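Long-range contact in putative exported protein (Bacteroides fragilis NCTC 9343, PDB 3IEE), which is of unknown function but is an all-helical, probably exported protein, possibly anchored to the membrane as a lipoprotein: residues A103-Y114 and L129-M140. Numbering follows the deposited sequence. Where two conformers were deposited one is given.
With EDO (1,2-ethanediol), chain C.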
# COMPACT_ATOMS: atom_id res chain seq x y z
N ALA A 103 -9.70 0.29 13.85
CA ALA A 103 -9.14 -1.06 13.82
C ALA A 103 -7.74 -1.11 14.38
O ALA A 103 -7.39 -2.05 15.12
CB ALA A 103 -9.21 -1.68 12.42
N ARG A 104 -6.95 -0.07 14.11
CA ARG A 104 -5.58 0.00 14.56
C ARG A 104 -5.51 0.19 16.09
O ARG A 104 -4.72 -0.48 16.75
CB ARG A 104 -4.87 1.13 13.82
CG ARG A 104 -3.42 1.29 14.12
CD ARG A 104 -2.79 2.31 13.19
NE ARG A 104 -1.37 2.49 13.49
CZ ARG A 104 -0.92 3.26 14.46
NH1 ARG A 104 -1.76 3.96 15.19
NH2 ARG A 104 0.38 3.36 14.67
N THR A 105 -6.35 1.09 16.61
CA THR A 105 -6.52 1.30 18.06
C THR A 105 -6.80 0.00 18.77
O THR A 105 -6.11 -0.36 19.74
CB THR A 105 -7.65 2.30 18.35
OG1 THR A 105 -7.30 3.54 17.73
CG2 THR A 105 -7.80 2.49 19.88
N GLU A 106 -7.76 -0.74 18.24
CA GLU A 106 -8.20 -2.02 18.80
C GLU A 106 -7.06 -3.05 18.74
O GLU A 106 -6.79 -3.76 19.71
CB GLU A 106 -9.37 -2.56 17.99
CG GLU A 106 -10.68 -1.83 18.20
CD GLU A 106 -11.85 -2.75 17.90
OE1 GLU A 106 -12.13 -3.63 18.76
OE2 GLU A 106 -12.45 -2.58 16.81
N PHE A 107 -6.41 -3.11 17.60
CA PHE A 107 -5.34 -4.08 17.38
C PHE A 107 -4.28 -3.91 18.46
O PHE A 107 -3.82 -4.89 19.07
CB PHE A 107 -4.69 -3.83 16.01
CG PHE A 107 -3.55 -4.78 15.68
CD1 PHE A 107 -3.81 -6.00 15.08
CD2 PHE A 107 -2.22 -4.40 15.89
CE1 PHE A 107 -2.78 -6.84 14.73
CE2 PHE A 107 -1.18 -5.27 15.54
CZ PHE A 107 -1.47 -6.49 14.96
N TYR A 108 -3.87 -2.68 18.68
CA TYR A 108 -2.87 -2.41 19.72
C TYR A 108 -3.36 -2.50 21.16
O TYR A 108 -2.60 -2.99 21.98
CB TYR A 108 -2.15 -1.08 19.48
CG TYR A 108 -1.19 -1.19 18.32
CD1 TYR A 108 0.03 -1.84 18.46
CD2 TYR A 108 -1.53 -0.69 17.07
CE1 TYR A 108 0.91 -1.96 17.37
CE2 TYR A 108 -0.69 -0.82 15.99
CZ TYR A 108 0.53 -1.44 16.13
OH TYR A 108 1.34 -1.54 15.00
N ALA A 109 -4.60 -2.09 21.45
CA ALA A 109 -5.25 -2.41 22.75
C ALA A 109 -5.28 -3.93 23.03
O ALA A 109 -4.95 -4.39 24.16
CB ALA A 109 -6.67 -1.84 22.81
N ASN A 110 -5.68 -4.70 22.02
CA ASN A 110 -5.80 -6.15 22.13
C ASN A 110 -4.47 -6.83 22.41
O ASN A 110 -4.45 -7.89 23.03
CB ASN A 110 -6.38 -6.76 20.84
CG ASN A 110 -7.85 -6.51 20.68
OD1 ASN A 110 -8.53 -6.06 21.60
ND2 ASN A 110 -8.35 -6.82 19.50
N PHE A 111 -3.38 -6.27 21.89
CA PHE A 111 -2.04 -6.81 22.16
C PHE A 111 -1.73 -6.80 23.65
O PHE A 111 -1.27 -7.79 24.20
CB PHE A 111 -0.99 -6.00 21.36
CG PHE A 111 0.43 -6.42 21.61
CD1 PHE A 111 0.88 -7.64 21.19
CD2 PHE A 111 1.32 -5.58 22.26
CE1 PHE A 111 2.17 -8.05 21.41
CE2 PHE A 111 2.64 -5.97 22.48
CZ PHE A 111 3.06 -7.21 22.04
N ASP A 112 -2.01 -5.68 24.31
CA ASP A 112 -1.80 -5.58 25.75
C ASP A 112 -2.67 -6.59 26.52
O ASP A 112 -2.21 -7.31 27.39
CB ASP A 112 -2.12 -4.15 26.22
CG ASP A 112 -1.17 -3.09 25.65
OD1 ASP A 112 -0.10 -3.42 25.12
OD2 ASP A 112 -1.51 -1.89 25.74
N THR A 113 -3.95 -6.65 26.17
CA THR A 113 -4.87 -7.58 26.83
C THR A 113 -4.45 -9.04 26.63
O THR A 113 -4.58 -9.87 27.54
CB THR A 113 -6.30 -7.37 26.31
OG1 THR A 113 -6.58 -5.96 26.35
CG2 THR A 113 -7.32 -8.15 27.21
N TYR A 114 -3.95 -9.34 25.45
CA TYR A 114 -3.47 -10.70 25.11
C TYR A 114 -2.33 -11.13 26.05
O TYR A 114 -2.32 -12.26 26.56
CB TYR A 114 -2.96 -10.70 23.67
CG TYR A 114 -2.30 -11.96 23.23
CD1 TYR A 114 -3.04 -13.03 22.81
CD2 TYR A 114 -0.90 -12.08 23.24
CE1 TYR A 114 -2.43 -14.21 22.38
CE2 TYR A 114 -0.27 -13.24 22.81
CZ TYR A 114 -1.05 -14.33 22.40
OH TYR A 114 -0.48 -15.51 21.98
N LEU A 129 -8.25 -13.74 21.22
CA LEU A 129 -7.75 -12.39 20.95
C LEU A 129 -6.66 -12.37 19.85
O LEU A 129 -6.59 -11.42 19.08
CB LEU A 129 -7.23 -11.73 22.23
CG LEU A 129 -7.54 -10.26 22.47
CD1 LEU A 129 -9.03 -9.90 22.19
CD2 LEU A 129 -7.14 -9.87 23.86
N LEU A 130 -5.88 -13.44 19.73
CA LEU A 130 -4.93 -13.56 18.63
C LEU A 130 -5.71 -13.65 17.34
O LEU A 130 -5.41 -12.96 16.36
CB LEU A 130 -4.01 -14.78 18.80
CG LEU A 130 -2.99 -15.10 17.70
CD1 LEU A 130 -2.19 -13.87 17.29
CD2 LEU A 130 -2.03 -16.23 18.05
N ASP A 131 -6.75 -14.49 17.33
CA ASP A 131 -7.56 -14.64 16.12
C ASP A 131 -8.26 -13.33 15.74
O ASP A 131 -8.33 -12.99 14.57
CB ASP A 131 -8.57 -15.79 16.25
CG ASP A 131 -7.91 -17.17 16.22
OD1 ASP A 131 -6.80 -17.33 15.68
OD2 ASP A 131 -8.54 -18.13 16.74
N VAL A 132 -8.74 -12.59 16.71
CA VAL A 132 -9.31 -11.28 16.45
C VAL A 132 -8.28 -10.34 15.83
O VAL A 132 -8.58 -9.57 14.92
CB VAL A 132 -9.81 -10.65 17.73
CG1 VAL A 132 -10.06 -9.20 17.59
CG2 VAL A 132 -11.10 -11.38 18.23
N ASN A 133 -7.04 -10.40 16.30
CA ASN A 133 -6.01 -9.53 15.74
C ASN A 133 -5.58 -9.91 14.34
O ASN A 133 -5.25 -9.02 13.56
CB ASN A 133 -4.79 -9.39 16.69
CG ASN A 133 -4.89 -8.17 17.60
OD1 ASN A 133 -5.97 -7.64 17.85
ND2 ASN A 133 -3.75 -7.73 18.13
N TYR A 134 -5.62 -11.20 13.97
CA TYR A 134 -5.40 -11.56 12.58
C TYR A 134 -6.45 -10.87 11.70
O TYR A 134 -6.11 -10.33 10.64
CB TYR A 134 -5.43 -13.05 12.32
CG TYR A 134 -4.27 -13.86 12.85
CD1 TYR A 134 -2.94 -13.54 12.51
CD2 TYR A 134 -4.51 -14.98 13.64
CE1 TYR A 134 -1.88 -14.30 13.00
CE2 TYR A 134 -3.47 -15.76 14.14
CZ TYR A 134 -2.16 -15.42 13.81
OH TYR A 134 -1.17 -16.25 14.31
N GLN A 135 -7.71 -10.90 12.13
CA GLN A 135 -8.79 -10.25 11.39
C GLN A 135 -8.67 -8.71 11.31
O GLN A 135 -8.95 -8.13 10.27
CB GLN A 135 -10.16 -10.63 11.98
CG GLN A 135 -11.36 -10.10 11.17
CD GLN A 135 -11.36 -10.62 9.73
OE1 GLN A 135 -11.11 -11.80 9.50
NE2 GLN A 135 -11.60 -9.73 8.77
N LEU A 136 -8.29 -8.07 12.41
CA LEU A 136 -8.05 -6.62 12.42
C LEU A 136 -6.91 -6.24 11.49
O LEU A 136 -6.99 -5.21 10.79
CB LEU A 136 -7.76 -6.10 13.86
CG LEU A 136 -8.98 -6.06 14.79
CD1 LEU A 136 -8.59 -5.80 16.20
CD2 LEU A 136 -9.97 -4.96 14.30
N SER A 137 -5.85 -7.05 11.45
CA SER A 137 -4.76 -6.81 10.52
C SER A 137 -5.23 -6.80 9.06
O SER A 137 -4.86 -5.93 8.24
CB SER A 137 -3.72 -7.90 10.67
OG SER A 137 -2.73 -7.70 9.69
N THR A 138 -6.05 -7.79 8.71
CA THR A 138 -6.62 -7.85 7.37
C THR A 138 -7.50 -6.60 7.06
O THR A 138 -7.39 -6.02 5.98
CB THR A 138 -7.38 -9.21 7.19
OG1 THR A 138 -6.39 -10.23 6.90
CG2 THR A 138 -8.44 -9.11 6.05
N GLN A 139 -8.32 -6.20 8.03
CA GLN A 139 -9.18 -5.03 7.92
C GLN A 139 -8.37 -3.77 7.70
O GLN A 139 -8.73 -3.00 6.84
CB GLN A 139 -10.05 -4.84 9.15
CG GLN A 139 -11.15 -5.86 9.20
CD GLN A 139 -11.90 -5.83 10.51
OE1 GLN A 139 -12.41 -6.86 10.96
NE2 GLN A 139 -12.00 -4.66 11.12
N MSE A 140 -7.31 -3.58 8.51
CA MSE A 140 -6.41 -2.38 8.38
C MSE A 140 -5.91 -2.30 6.96
O MSE A 140 -5.96 -1.25 6.29
CB MSE A 140 -5.25 -2.43 9.40
CG MSE A 140 -5.72 -2.24 10.84
SE MSE A 140 -4.30 -2.79 12.06
CE MSE A 140 -2.95 -1.63 11.43
C1 EDO C . -0.05 -6.60 7.75
O1 EDO C . 0.59 -7.58 6.89
C2 EDO C . -1.51 -6.40 7.34
O2 EDO C . -2.14 -5.39 8.15
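Phe107 lays one face of its ring against the amide of Asn133, with ring and amide planes only 13° apart. Asn133 ND2 sits 3.5 Å above the plane of the Phe107 ring, offset toward the rim. The Asn133 amide is held in place by bonds at both ends. Its ND2 donates to the backbone O of Phe107 at 3.0 Å, a carbonyl that also accepts the helical bond from Phe111 N; its OD1 accepts a hydrogen bond from ND2 of Asn110, again at 3.0 Å, and that acceptor lies in the plane of the Asn110 amide. Two asparagines thus carry a short polar chain through a largely apolar seam. The seam joins helices 87-119 and 123-162, consecutive in the chain and running antiparallel as a helical hairpin; the two segments cross at -153° with their axes 9.4 Å apart. Phe107, Asn110 and Leu136 each act as knobs in four-residue holes, and helix 43-56 packs beside the pair, putting Val49 on Phe107 and Met53 on Asn133. At one end Leu129 sets CD2 against the Asn110 carbonyl, 3.4 Å from its O, and against CB of Thr113, while CD1 rests by the Asn110 amide. Toward the other end Met140, a selenomethionine, makes an oblique Met-aromatic contact, SE 4.7 Å from the Phe107 ring centroid. A bend at chi3 (57°) turns its CE across CB and CG of Arg104, whose guanidinium reaches Val70 O. Ala103 CB touches both Leu136 CD2 and Met140 CG, 3.9 Å from each.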